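Local coordinates for protein putative carboxymuconolactone decarboxylase (Burkholderia xenovorans, PDB 2QEU) that is of uncertain function but belongs to the carboxymuconolactone decarboxylase family of the AhpD-like clan, and may have peroxiredoxin activity, at residues Gln16-Tyr21 against Phe43-Arg48; Leu65-Leu70 against Ala91-Leu97; His69-Val73 against Ile85-Thr89. All coordinates share one frame; numbering follows the deposited sequence.

Contact 1: Gln16-Tyr21 against Phe43-Arg48; sequences QHAAHY and FDAYSR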
ATOM      1  N   GLN B  16     -21.138 -26.273  -7.627  1.00 23.67           N
ATOM      2  CA  GLN B  16     -20.432 -26.041  -8.892  1.00 26.09           C
ATOM      3  C   GLN B  16     -18.899 -25.969  -8.764  1.00 24.63           C
ATOM      4  O   GLN B  16     -18.164 -26.389  -9.673  1.00 24.19           O
ATOM      5  CB  GLN B  16     -20.908 -24.741  -9.545  1.00 26.63           C
ATOM      6  CG  GLN B  16     -21.884 -24.909 -10.689  1.00 34.47           C
ATOM      7  CD  GLN B  16     -22.091 -23.608 -11.460  1.00 34.88           C
ATOM      8  OE1 GLN B  16     -21.218 -22.712 -11.476  1.00 49.87           O
ATOM      9  NE2 GLN B  16     -23.243 -23.498 -12.111  1.00 50.80           N
ATOM     10  N   HIS B  17     -18.414 -25.408  -7.660  1.00 21.37           N
ATOM     11  CA  HIS B  17     -16.996 -25.097  -7.552  1.00 18.50           C
ATOM     12  C   HIS B  17     -16.295 -25.917  -6.493  1.00 19.02           C
ATOM     13  O   HIS B  17     -15.100 -25.742  -6.278  1.00 18.71           O
ATOM     14  CB  HIS B  17     -16.842 -23.613  -7.252  1.00 16.20           C
ATOM     15  CG  HIS B  17     -17.354 -22.734  -8.345  1.00 14.72           C
ATOM     16  ND1 HIS B  17     -16.762 -22.685  -9.593  1.00 19.56           N
ATOM     17  CD2 HIS B  17     -18.408 -21.882  -8.396  1.00 17.26           C
ATOM     18  CE1 HIS B  17     -17.416 -21.825 -10.358  1.00 15.54           C
ATOM     19  NE2 HIS B  17     -18.411 -21.316  -9.651  1.00  9.14           N
ATOM     20  N   ALA B  18     -17.016 -26.834  -5.855  1.00 17.14           N
ATOM     21  CA  ALA B  18     -16.444 -27.596  -4.745  1.00 17.97           C
ATOM     22  C   ALA B  18     -15.216 -28.431  -5.169  1.00 18.45           C
ATOM     23  O   ALA B  18     -14.211 -28.492  -4.435  1.00 16.51           O
ATOM     24  CB  ALA B  18     -17.512 -28.489  -4.085  1.00 17.98           C
ATOM     25  N   ALA B  19     -15.288 -29.048  -6.350  1.00 18.13           N
ATOM     26  CA  ALA B  19     -14.177 -29.878  -6.863  1.00 19.11           C
ATOM     27  C   ALA B  19     -12.893 -29.049  -7.086  1.00 19.96           C
ATOM     28  O   ALA B  19     -11.774 -29.508  -6.815  1.00 19.89           O
ATOM     29  CB  ALA B  19     -14.594 -30.584  -8.142  1.00 17.96           C
ATOM     30  N   HIS B  20     -13.066 -27.824  -7.577  1.00 19.98           N
ATOM     31  CA  HIS B  20     -11.946 -26.899  -7.744  1.00 20.42           C
ATOM     32  C   HIS B  20     -11.243 -26.613  -6.411  1.00 19.66           C
ATOM     33  O   HIS B  20     -10.018 -26.739  -6.306  1.00 18.41           O
ATOM     34  CB  HIS B  20     -12.396 -25.571  -8.394  1.00 22.08           C
ATOM     35  CG  HIS B  20     -11.357 -24.490  -8.311  1.00 23.06           C
ATOM     36  ND1 HIS B  20     -10.141 -24.575  -8.958  1.00 16.01           N
ATOM     37  CD2 HIS B  20     -11.339 -23.321  -7.628  1.00 21.04           C
ATOM     38  CE1 HIS B  20      -9.424 -23.497  -8.688  1.00 16.90           C
ATOM     39  NE2 HIS B  20     -10.130 -22.716  -7.889  1.00 20.99           N
ATOM     40  N   TYR B  21     -12.015 -26.212  -5.401  1.00 18.48           N
ATOM     41  CA  TYR B  21     -11.423 -25.830  -4.119  1.00 17.43           C
ATOM     42  C   TYR B  21     -10.837 -27.024  -3.359  1.00 17.69           C
ATOM     43  O   TYR B  21      -9.790 -26.891  -2.710  1.00 16.88           O
ATOM     44  CB  TYR B  21     -12.413 -25.036  -3.269  1.00 18.42           C
ATOM     45  CG  TYR B  21     -12.682 -23.647  -3.814  1.00 17.38           C
ATOM     46  CD1 TYR B  21     -11.716 -22.659  -3.712  1.00 18.22           C
ATOM     47  CD2 TYR B  21     -13.897 -23.322  -4.435  1.00 16.85           C
ATOM     48  CE1 TYR B  21     -11.931 -21.402  -4.206  1.00 15.46           C
ATOM     49  CE2 TYR B  21     -14.137 -22.045  -4.928  1.00 13.16           C
ATOM     50  CZ  TYR B  21     -13.131 -21.067  -4.800  1.00 17.51           C
ATOM     51  OH  TYR B  21     -13.267 -19.755  -5.264  1.00 15.36           O
ATOM     52  N   PHE B  43     -19.332 -14.734  -5.856  1.00  8.46           N
ATOM     53  CA  PHE B  43     -18.565 -15.921  -5.551  1.00  8.71           C
ATOM     54  C   PHE B  43     -18.459 -16.813  -6.802  1.00  8.75           C
ATOM     55  O   PHE B  43     -17.397 -17.324  -7.083  1.00  9.10           O
ATOM     56  CB  PHE B  43     -19.183 -16.688  -4.365  1.00  9.47           C
ATOM     57  CG  PHE B  43     -18.590 -18.066  -4.145  1.00  8.02           C
ATOM     58  CD1 PHE B  43     -17.349 -18.228  -3.552  1.00 12.50           C
ATOM     59  CD2 PHE B  43     -19.296 -19.206  -4.531  1.00 12.05           C
ATOM     60  CE1 PHE B  43     -16.799 -19.476  -3.367  1.00 11.52           C
ATOM     61  CE2 PHE B  43     -18.749 -20.460  -4.357  1.00 18.05           C
ATOM     62  CZ  PHE B  43     -17.501 -20.607  -3.776  1.00 12.80           C
ATOM     63  N   ASP B  44     -19.549 -16.952  -7.562  1.00 10.53           N
ATOM     64  CA  ASP B  44     -19.561 -17.811  -8.767  1.00 10.08           C
ATOM     65  C   ASP B  44     -18.579 -17.260  -9.812  1.00 11.52           C
ATOM     66  O   ASP B  44     -17.721 -17.990 -10.269  1.00 10.49           O
ATOM     67  CB  ASP B  44     -20.982 -17.961  -9.349  1.00 11.78           C
ATOM     68  CG  ASP B  44     -21.040 -18.939 -10.525  1.00 15.23           C
ATOM     69  OD1 ASP B  44     -20.367 -20.006 -10.515  1.00 20.09           O
ATOM     70  OD2 ASP B  44     -21.799 -18.641 -11.458  1.00 24.18           O
ATOM     71  N   ALA B  45     -18.676 -15.965 -10.139  1.00 11.35           N
ATOM     72  CA  ALA B  45     -17.814 -15.356 -11.175  1.00 12.33           C
ATOM     73  C   ALA B  45     -16.346 -15.401 -10.760  1.00 14.18           C
ATOM     74  O   ALA B  45     -15.479 -15.800 -11.531  1.00 11.56           O
ATOM     75  CB  ALA B  45     -18.240 -13.936 -11.480  1.00 11.07           C
ATOM     76  N   TYR B  46     -16.087 -15.039  -9.514  1.00 13.47           N
ATOM     77  CA  TYR B  46     -14.748 -15.135  -8.921  1.00 11.77           C
ATOM     78  C   TYR B  46     -14.214 -16.553  -8.981  1.00 10.65           C
ATOM     79  O   TYR B  46     -13.057 -16.751  -9.331  1.00 10.13           O
ATOM     80  CB  TYR B  46     -14.748 -14.648  -7.477  1.00 13.93           C
ATOM     81  CG  TYR B  46     -13.397 -14.758  -6.853  1.00  9.77           C
ATOM     82  CD1 TYR B  46     -12.410 -13.817  -7.145  1.00 15.79           C
ATOM     83  CD2 TYR B  46     -13.071 -15.834  -6.031  1.00 14.92           C
ATOM     84  CE1 TYR B  46     -11.162 -13.924  -6.609  1.00 13.03           C
ATOM     85  CE2 TYR B  46     -11.805 -15.935  -5.470  1.00 11.21           C
ATOM     86  CZ  TYR B  46     -10.858 -14.981  -5.777  1.00 15.78           C
ATOM     87  OH  TYR B  46      -9.606 -15.053  -5.231  1.00 16.60           O
ATOM     88  N   SER B  47     -15.054 -17.550  -8.702  1.00  9.77           N
ATOM     89  CA  SER B  47     -14.579 -18.950  -8.718  1.00 12.01           C
ATOM     90  C   SER B  47     -14.248 -19.402 -10.144  1.00 10.28           C
ATOM     91  O   SER B  47     -13.270 -20.131 -10.360  1.00 11.21           O
ATOM     92  CB  SER B  47     -15.557 -19.882  -8.015  1.00 11.05           C
ATOM     93  OG  SER B  47     -15.705 -19.463  -6.660  1.00 13.30           O
ATOM     94  N   ARG B  48     -15.008 -18.903 -11.112  1.00 10.60           N
ATOM     95  CA  ARG B  48     -14.713 -19.208 -12.498  1.00 12.34           C
ATOM     96  C   ARG B  48     -13.362 -18.610 -12.891  1.00 10.78           C
ATOM     97  O   ARG B  48     -12.599 -19.275 -13.609  1.00 10.98           O
ATOM     98  CB  ARG B  48     -15.752 -18.633 -13.445  1.00  8.85           C
ATOM     99  CG  ARG B  48     -17.108 -19.289 -13.459  1.00 16.00           C
ATOM    100  CD  ARG B  48     -18.067 -18.366 -14.160  1.00 25.58           C
ATOM    101  NE  ARG B  48     -19.393 -18.917 -14.075  1.00 27.70           N
ATOM    102  CZ  ARG B  48     -19.927 -19.703 -15.005  1.00 36.01           C
ATOM    103  NH1 ARG B  48     -19.261 -20.000 -16.131  1.00 28.23           N
ATOM    104  NH2 ARG B  48     -21.149 -20.172 -14.813  1.00 40.15           N
TER
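Phe-43 meets two aromatic side chains of helix 10-25. His-17 turns its edge toward the phenylalanine face in an offset edge-to-face pair, the planes at 90°, while the Tyr-21 ring lies nearly parallel to Phe-43 but slid so far along that only the margins touch, CE2 of Tyr-21 being 3.8 Å from CZ of Phe-43.

One residue on, Asp-44 receives the imidazole. NE2 of His-17 donates to OD1 of Asp-44 over a short 2.5 Å, nearly straight and close to the ring plane, using the oxygen's anti lone pair. CG anti to the backbone N (chi1 -175°) carries the carboxylate to the histidine, the two side chains crossing at about a right angle, and OD2 keeps a long salt bridge with Arg-48.

Tyr-46 brings CD2 near Tyr-21 OH, while its own hydroxyl is hydrogen-bonded to a citric acid molecule, probably from the crystallisation liquor.

Ser-47 does two jobs. Its CB sits squarely over the His-17 ring, 3.3 Å from the centroid, a CH-pi contact that, with the Asp-44 bond at the edge, settles how the imidazole is turned. Its OG accepts from Tyr-21 OH at 2.8 Å and donates to the carbonyl O of Phe-43, also at 2.8 Å.

Arg-48 completes the socket, its CG 4.0 Å from His-17 CE1. The two helix segments, crossing at 40°, are joined by a knob-into-hole fit, His-17 among Phe-43, Asp-44, Ser-47 and Arg-48, with a His-carboxylate hydrogen bond at its rim.

Contact 2: Leu65-Leu70 against Ala91-Leu97; sequences LKYKHL and AAMNAGL
Lys-66 and His-69 pack against the last turn of helix 82-94 and the Schellman motif that ends it, at the open end of the antiparallel helical hairpin made by helices 65-79 and 82-94. The interface has no direct hydrogen bond between its two sides: small side chains bring the backbones close, and water handles the polar edge.

The closest backbone approach is at Ala-92, whose CA is 4.3 Å from the CA of Lys-66. Its methyl rests against the opposite helix, 3.6 Å from both Lys-66 O and His-69 CB. Next to it, Ala-91 places CB over the centre of the His-69 imidazole, a CH-pi contact 3.4 Å from the centroid and 9° off the ring normal. That leaves the ring's rim for polar partners, and NE2 is hydrogen-bonded to Asp-24 on helix 10-25.

Beyond the helix, Gly-96 takes a positive phi of 111°, and the N of Leu-97 bonds back to Ala-92 O and the N of Gly-96 to Met-93 O. The turn carries Leu-97 over to the other helix, where CD1 lies 3.7 Å from Tyr-67 CE1 and also borders Leu-70, whose CD1 meets the other branch, CD2. The tyrosine hydroxyl reaches on to Glu-101, while its ring meets Tyr-67 of the fourth subunit.

Lys-66 starts in the crowded position, CG between backbone N and carbonyl carbon (chi1 59°), then runs out fully extended past the Schellman turn, CD alongside the Gly-96 backbone. One water links Lys-66 N to Ala-95 O; a second accepts from Lys-66 NZ and donates to Gly-96 O, 2.9 Å on each side.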
ATOM      1  N   LEU B  65       1.733 -25.638 -11.366  1.00 10.39           N
ATOM      2  CA  LEU B  65       0.829 -25.257 -10.278  1.00  9.26           C
ATOM      3  C   LEU B  65       1.579 -24.877  -9.001  1.00  8.77           C
ATOM      4  O   LEU B  65       1.175 -23.954  -8.298  1.00  9.15           O
ATOM      5  CB  LEU B  65      -0.142 -26.390  -9.955  1.00  9.82           C
ATOM      6  CG  LEU B  65      -1.318 -26.143  -9.014  1.00 10.82           C
ATOM      7  CD1 LEU B  65      -2.128 -24.887  -9.419  1.00 10.81           C
ATOM      8  CD2 LEU B  65      -2.208 -27.398  -8.951  1.00 12.49           C
ATOM      9  N   LYS B  66       2.636 -25.618  -8.696  1.00  9.17           N
ATOM     10  CA  LYS B  66       3.444 -25.281  -7.526  1.00 10.20           C
ATOM     11  C   LYS B  66       3.979 -23.842  -7.553  1.00 10.32           C
ATOM     12  O   LYS B  66       4.032 -23.141  -6.509  1.00  9.60           O
ATOM     13  CB  LYS B  66       4.582 -26.263  -7.351  1.00  8.86           C
ATOM     14  CG  LYS B  66       5.563 -26.364  -8.504  1.00  6.92           C
ATOM     15  CD  LYS B  66       6.549 -27.536  -8.179  1.00 11.72           C
ATOM     16  CE  LYS B  66       7.503 -27.796  -9.320  1.00 15.23           C
ATOM     17  NZ  LYS B  66       8.344 -28.997  -9.135  1.00 12.35           N
ATOM     18  N   TYR B  67       4.367 -23.387  -8.746  1.00  9.33           N
ATOM     19  CA  TYR B  67       4.871 -22.011  -8.907  1.00  7.87           C
ATOM     20  C   TYR B  67       3.762 -20.949  -8.932  1.00  8.32           C
ATOM     21  O   TYR B  67       3.960 -19.823  -8.451  1.00  9.10           O
ATOM     22  CB  TYR B  67       5.802 -21.913 -10.123  1.00  7.13           C
ATOM     23  CG  TYR B  67       7.021 -22.795  -9.955  1.00  9.60           C
ATOM     24  CD1 TYR B  67       7.745 -22.827  -8.758  1.00 11.29           C
ATOM     25  CD2 TYR B  67       7.430 -23.641 -10.969  1.00 12.15           C
ATOM     26  CE1 TYR B  67       8.838 -23.694  -8.582  1.00 11.09           C
ATOM     27  CE2 TYR B  67       8.514 -24.482 -10.822  1.00 14.95           C
ATOM     28  CZ  TYR B  67       9.224 -24.521  -9.646  1.00 11.96           C
ATOM     29  OH  TYR B  67      10.288 -25.397  -9.536  1.00 16.55           O
ATOM     30  N   LYS B  68       2.581 -21.330  -9.453  1.00  7.34           N
ATOM     31  CA  LYS B  68       1.409 -20.492  -9.349  1.00  9.02           C
ATOM     32  C   LYS B  68       1.111 -20.183  -7.882  1.00  8.53           C
ATOM     33  O   LYS B  68       0.937 -19.036  -7.491  1.00  8.67           O
ATOM     34  CB  LYS B  68       0.196 -21.134  -9.989  1.00  9.68           C
ATOM     35  CG  LYS B  68       0.300 -21.279 -11.502  1.00  5.89           C
ATOM     36  CD  LYS B  68      -1.079 -21.599 -12.143  1.00  8.83           C
ATOM     37  CE  LYS B  68      -0.958 -21.571 -13.638  1.00 12.71           C
ATOM     38  NZ  LYS B  68      -2.219 -21.948 -14.281  1.00  8.80           N
ATOM     39  N   HIS B  69       1.051 -21.236  -7.074  1.00  8.06           N
ATOM     40  CA  HIS B  69       0.830 -21.019  -5.641  1.00  7.29           C
ATOM     41  C   HIS B  69       1.979 -20.347  -4.910  1.00  9.04           C
ATOM     42  O   HIS B  69       1.719 -19.562  -3.995  1.00  8.92           O
ATOM     43  CB  HIS B  69       0.423 -22.304  -4.965  1.00  8.79           C
ATOM     44  CG  HIS B  69      -0.988 -22.694  -5.235  1.00 12.02           C
ATOM     45  ND1 HIS B  69      -2.065 -22.072  -4.643  1.00  9.42           N
ATOM     46  CD2 HIS B  69      -1.494 -23.640  -6.052  1.00  8.95           C
ATOM     47  CE1 HIS B  69      -3.183 -22.632  -5.080  1.00  9.90           C
ATOM     48  NE2 HIS B  69      -2.867 -23.599  -5.931  1.00 13.55           N
ATOM     49  N   LEU B  70       3.220 -20.569  -5.333  1.00  8.48           N
ATOM     50  CA  LEU B  70       4.326 -19.798  -4.781  1.00  6.75           C
ATOM     51  C   LEU B  70       4.140 -18.293  -5.045  1.00  4.78           C
ATOM     52  O   LEU B  70       4.367 -17.492  -4.152  1.00  8.40           O
ATOM     53  CB  LEU B  70       5.659 -20.284  -5.328  1.00  8.21           C
ATOM     54  CG  LEU B  70       6.885 -19.529  -4.799  1.00  5.92           C
ATOM     55  CD1 LEU B  70       6.987 -19.590  -3.301  1.00  5.39           C
ATOM     56  CD2 LEU B  70       8.120 -20.116  -5.490  1.00  7.77           C
ATOM     57  N   ALA B  91      -1.042 -25.614  -0.523  1.00 11.72           N
ATOM     58  CA  ALA B  91      -1.365 -25.916  -1.921  1.00 10.50           C
ATOM     59  C   ALA B  91      -0.080 -26.114  -2.760  1.00  9.89           C
ATOM     60  O   ALA B  91       0.059 -27.105  -3.488  1.00  7.94           O
ATOM     61  CB  ALA B  91      -2.259 -24.799  -2.511  1.00  8.59           C
ATOM     62  N   ALA B  92       0.868 -25.179  -2.633  1.00  9.37           N
ATOM     63  CA  ALA B  92       2.097 -25.253  -3.414  1.00 10.42           C
ATOM     64  C   ALA B  92       2.826 -26.569  -3.128  1.00  8.19           C
ATOM     65  O   ALA B  92       3.375 -27.208  -4.038  1.00  7.65           O
ATOM     66  CB  ALA B  92       3.036 -24.007  -3.149  1.00  7.75           C
HETATM   67  N   MSE B  93       2.897 -26.927  -1.842  1.00  8.89           N
HETATM   68  CA  MSE B  93       3.683 -28.081  -1.404  1.00 11.64           C
HETATM   69  C   MSE B  93       2.964 -29.372  -1.766  1.00 11.14           C
HETATM   70  O   MSE B  93       3.593 -30.358  -2.165  1.00  7.95           O
HETATM   71  CB  MSE B  93       3.974 -27.996   0.089  1.00 10.80           C
HETATM   72  CG  MSE B  93       5.026 -26.942   0.389  1.00 11.85           C
HETATM   73 SE   MSE B  93       5.419 -26.689   2.239  0.75 10.49          SE
HETATM   74  CE  MSE B  93       6.167 -28.502   2.656  1.00  9.37           C
ATOM     75  N   ASN B  94       1.637 -29.339  -1.687  1.00  9.48           N
ATOM     76  CA  ASN B  94       0.842 -30.438  -2.225  1.00  9.27           C
ATOM     77  C   ASN B  94       1.121 -30.664  -3.703  1.00  8.75           C
ATOM     78  O   ASN B  94       1.067 -31.830  -4.166  1.00 10.09           O
ATOM     79  CB  ASN B  94      -0.664 -30.236  -1.953  1.00 10.12           C
ATOM     80  CG  ASN B  94      -1.076 -30.634  -0.546  1.00 11.78           C
ATOM     81  OD1 ASN B  94      -0.456 -31.509   0.067  1.00 16.46           O
ATOM     82  ND2 ASN B  94      -2.152 -30.038  -0.046  1.00  6.38           N
ATOM     83  N   ALA B  95       1.388 -29.596  -4.449  1.00 10.84           N
ATOM     84  CA  ALA B  95       1.695 -29.673  -5.871  1.00  9.49           C
ATOM     85  C   ALA B  95       3.197 -29.878  -6.163  1.00  9.08           C
ATOM     86  O   ALA B  95       3.638 -29.855  -7.321  1.00 11.93           O
ATOM     87  CB  ALA B  95       1.121 -28.416  -6.612  1.00 11.08           C
ATOM     88  N   GLY B  96       4.004 -30.058  -5.125  1.00 11.27           N
ATOM     89  CA  GLY B  96       5.400 -30.444  -5.296  1.00  9.86           C
ATOM     90  C   GLY B  96       6.447 -29.420  -4.939  1.00  9.45           C
ATOM     91  O   GLY B  96       7.627 -29.673  -5.081  1.00 10.07           O
ATOM     92  N   LEU B  97       6.041 -28.238  -4.470  1.00  8.05           N
ATOM     93  CA  LEU B  97       7.054 -27.247  -4.138  1.00  8.18           C
ATOM     94  C   LEU B  97       7.855 -27.699  -2.927  1.00  9.64           C
ATOM     95  O   LEU B  97       7.283 -28.190  -1.975  1.00 10.04           O
ATOM     96  CB  LEU B  97       6.395 -25.921  -3.804  1.00  6.15           C
ATOM     97  CG  LEU B  97       7.358 -24.703  -3.770  1.00  8.65           C
ATOM     98  CD1 LEU B  97       7.633 -24.184  -5.167  1.00 12.26           C
ATOM     99  CD2 LEU B  97       6.832 -23.607  -2.803  1.00  8.12           C
TER
HETATM  100  O   HOH W   1       3.054 -28.290  -9.753  1.00 16.70           O
HETATM  101  O   HOH W   2       9.774 -28.555  -6.611  1.00 18.82           O

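Contact 3: His69-Val73 against Ile85-Thr89; sequences HLILV and IVNHT
His-69 and His-88 meet rim to rim, neither ring over the other, with their planes 33° apart. The two ND1 atoms lie 2.8 Å apart in a hydrogen bond in which either could be the donor, NE2 of His-69 being held by Asp-24 of helix 10-25. CG of His-88, anti to its carbonyl carbon (chi1 -72°), carries the ring to the His-69 rim, where the side chains cross at about a right angle.

Leu-72 covers one face of His-88. Its CB lies over the ring centre, 3.7 Å from the centroid, as a CH-pi contact, and CD1 lies 3.5 Å from His-88 CE1. Edge bond and covered face together fix the turn of the imidazole, whose NE2 is hydrogen-bonded to a citric acid molecule, probably from the crystallisation liquor.

Val-73 spreads two branches: CG1 meets CG1 of Ile-85 at 3.7 Å, while CG2 presses against Thr-89, 3.4 Å from its OG1. That hydroxyl donates to Ile-85 O, which takes Thr-89 N from the opposite face of its plane, so the buried oxygen is doubly gripped.

The helix segments run antiparallel at 162°, their axes 8.4 Å apart. This is the core of an AhpD-like helical hairpin, which in peroxidase relatives carries the redox cysteines and a nearby histidine; this chain has no cysteine, and the citrate at His-88 is consistent with a pocket there.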
ATOM      1  N   HIS B  69       1.051 -21.236  -7.074  1.00  8.06           N
ATOM      2  CA  HIS B  69       0.830 -21.019  -5.641  1.00  7.29           C
ATOM      3  C   HIS B  69       1.979 -20.347  -4.910  1.00  9.04           C
ATOM      4  O   HIS B  69       1.719 -19.562  -3.995  1.00  8.92           O
ATOM      5  CB  HIS B  69       0.423 -22.304  -4.965  1.00  8.79           C
ATOM      6  CG  HIS B  69      -0.988 -22.694  -5.235  1.00 12.02           C
ATOM      7  ND1 HIS B  69      -2.065 -22.072  -4.643  1.00  9.42           N
ATOM      8  CD2 HIS B  69      -1.494 -23.640  -6.052  1.00  8.95           C
ATOM      9  CE1 HIS B  69      -3.183 -22.632  -5.080  1.00  9.90           C
ATOM     10  NE2 HIS B  69      -2.867 -23.599  -5.931  1.00 13.55           N
ATOM     11  N   LEU B  70       3.220 -20.569  -5.333  1.00  8.48           N
ATOM     12  CA  LEU B  70       4.326 -19.798  -4.781  1.00  6.75           C
ATOM     13  C   LEU B  70       4.140 -18.293  -5.045  1.00  4.78           C
ATOM     14  O   LEU B  70       4.367 -17.492  -4.152  1.00  8.40           O
ATOM     15  CB  LEU B  70       5.659 -20.284  -5.328  1.00  8.21           C
ATOM     16  CG  LEU B  70       6.885 -19.529  -4.799  1.00  5.92           C
ATOM     17  CD1 LEU B  70       6.987 -19.590  -3.301  1.00  5.39           C
ATOM     18  CD2 LEU B  70       8.120 -20.116  -5.490  1.00  7.77           C
ATOM     19  N   ILE B  71       3.732 -17.911  -6.260  1.00  6.98           N
ATOM     20  CA  ILE B  71       3.452 -16.487  -6.534  1.00  8.03           C
ATOM     21  C   ILE B  71       2.386 -15.956  -5.548  1.00  7.55           C
ATOM     22  O   ILE B  71       2.564 -14.900  -4.963  1.00  7.63           O
ATOM     23  CB  ILE B  71       3.060 -16.248  -8.021  1.00  7.04           C
ATOM     24  CG1 ILE B  71       4.304 -16.489  -8.923  1.00  8.07           C
ATOM     25  CG2 ILE B  71       2.434 -14.856  -8.248  1.00  7.50           C
ATOM     26  CD1 ILE B  71       4.005 -16.750 -10.440  1.00  9.27           C
ATOM     27  N   LEU B  72       1.338 -16.752  -5.326  1.00  8.55           N
ATOM     28  CA  LEU B  72       0.270 -16.363  -4.388  1.00  7.63           C
ATOM     29  C   LEU B  72       0.770 -16.271  -2.962  1.00  9.43           C
ATOM     30  O   LEU B  72       0.372 -15.371  -2.212  1.00  7.25           O
ATOM     31  CB  LEU B  72      -0.954 -17.232  -4.585  1.00 10.57           C
ATOM     32  CG  LEU B  72      -1.664 -16.943  -5.892  1.00  9.82           C
ATOM     33  CD1 LEU B  72      -2.605 -18.144  -6.225  1.00  8.28           C
ATOM     34  CD2 LEU B  72      -2.378 -15.638  -5.871  1.00  9.46           C
ATOM     35  N   VAL B  73       1.700 -17.153  -2.591  1.00  7.53           N
ATOM     36  CA  VAL B  73       2.326 -17.081  -1.276  1.00  8.83           C
ATOM     37  C   VAL B  73       3.019 -15.723  -1.108  1.00  6.93           C
ATOM     38  O   VAL B  73       2.803 -15.010  -0.152  1.00  9.64           O
ATOM     39  CB  VAL B  73       3.345 -18.220  -1.033  1.00  6.86           C
ATOM     40  CG1 VAL B  73       4.288 -17.848   0.146  1.00  8.09           C
ATOM     41  CG2 VAL B  73       2.662 -19.588  -0.834  1.00  6.51           C
ATOM     42  N   ILE B  85      -1.721 -17.088   3.194  1.00  8.78           N
ATOM     43  CA  ILE B  85      -0.316 -17.464   2.961  1.00  7.73           C
ATOM     44  C   ILE B  85      -0.101 -18.950   3.328  1.00  8.39           C
ATOM     45  O   ILE B  85       0.551 -19.701   2.590  1.00  8.75           O
ATOM     46  CB  ILE B  85       0.738 -16.534   3.648  1.00  5.79           C
ATOM     47  CG1 ILE B  85       2.042 -16.617   2.848  1.00  9.08           C
ATOM     48  CG2 ILE B  85       0.990 -16.939   5.134  1.00  7.74           C
ATOM     49  CD1 ILE B  85       3.106 -15.737   3.331  1.00  6.94           C
ATOM     50  N   VAL B  86      -0.706 -19.413   4.435  1.00  8.57           N
ATOM     51  CA  VAL B  86      -0.571 -20.801   4.818  1.00  9.17           C
ATOM     52  C   VAL B  86      -1.377 -21.659   3.831  1.00  9.50           C
ATOM     53  O   VAL B  86      -0.875 -22.667   3.376  1.00  9.07           O
ATOM     54  CB  VAL B  86      -1.037 -21.008   6.266  1.00  9.13           C
ATOM     55  CG1 VAL B  86      -1.256 -22.499   6.589  1.00 11.42           C
ATOM     56  CG2 VAL B  86      -0.057 -20.338   7.204  1.00 10.63           C
ATOM     57  N   ASN B  87      -2.605 -21.255   3.469  1.00  8.68           N
ATOM     58  CA  ASN B  87      -3.367 -22.025   2.480  1.00  9.61           C
ATOM     59  C   ASN B  87      -2.633 -22.239   1.140  1.00  7.08           C
ATOM     60  O   ASN B  87      -2.660 -23.338   0.582  1.00 10.97           O
ATOM     61  CB  ASN B  87      -4.778 -21.436   2.249  1.00 10.18           C
ATOM     62  CG  ASN B  87      -5.693 -21.614   3.472  1.00 14.89           C
ATOM     63  OD1 ASN B  87      -5.485 -22.530   4.277  1.00 19.70           O
ATOM     64  ND2 ASN B  87      -6.712 -20.770   3.589  1.00 15.91           N
ATOM     65  N   HIS B  88      -2.006 -21.179   0.622  1.00  8.23           N
ATOM     66  CA  HIS B  88      -1.239 -21.289  -0.618  1.00  8.24           C
ATOM     67  C   HIS B  88       0.097 -22.042  -0.450  1.00  8.38           C
ATOM     68  O   HIS B  88       0.579 -22.713  -1.396  1.00 11.19           O
ATOM     69  CB  HIS B  88      -1.077 -19.916  -1.281  1.00  8.77           C
ATOM     70  CG  HIS B  88      -2.345 -19.400  -1.878  1.00  8.52           C
ATOM     71  ND1 HIS B  88      -2.893 -19.936  -3.018  1.00  6.81           N
ATOM     72  CD2 HIS B  88      -3.188 -18.415  -1.480  1.00 10.50           C
ATOM     73  CE1 HIS B  88      -4.026 -19.318  -3.290  1.00 13.37           C
ATOM     74  NE2 HIS B  88      -4.238 -18.402  -2.366  1.00 10.91           N
ATOM     75  N   THR B  89       0.716 -21.951   0.727  1.00  7.04           N
ATOM     76  CA  THR B  89       1.915 -22.753   1.008  1.00  6.92           C
ATOM     77  C   THR B  89       1.554 -24.250   0.963  1.00  7.27           C
ATOM     78  O   THR B  89       2.227 -25.051   0.314  1.00  9.47           O
ATOM     79  CB  THR B  89       2.578 -22.398   2.345  1.00  8.03           C
ATOM     80  OG1 THR B  89       3.027 -21.053   2.262  1.00  7.89           O
ATOM     81  CG2 THR B  89       3.792 -23.332   2.657  1.00 10.24           C
TER

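In the fold
From the N terminus, helix 10-25 runs out, helix 30-38 intervenes, and contact 1 closes that first loop by bringing helix 40-53 back beside helix 10-25. It is complete before helix 65-79 begins, and its centre lies about 19 Å from that of contact 2. Contacts 2 and 3 both join helix 65-79 to helix 82-94: contact 3 ties the hairpin nearer its turn and contact 2 its open end. Both start from the same stretch, their segments sharing His-69 and Leu-70, and contact 3 closes the shorter loop. Helix 10-25 also reaches the hairpin through Asp-24, and contacts 2 and 3 both touch the fourth subunit of the six-chain assembly.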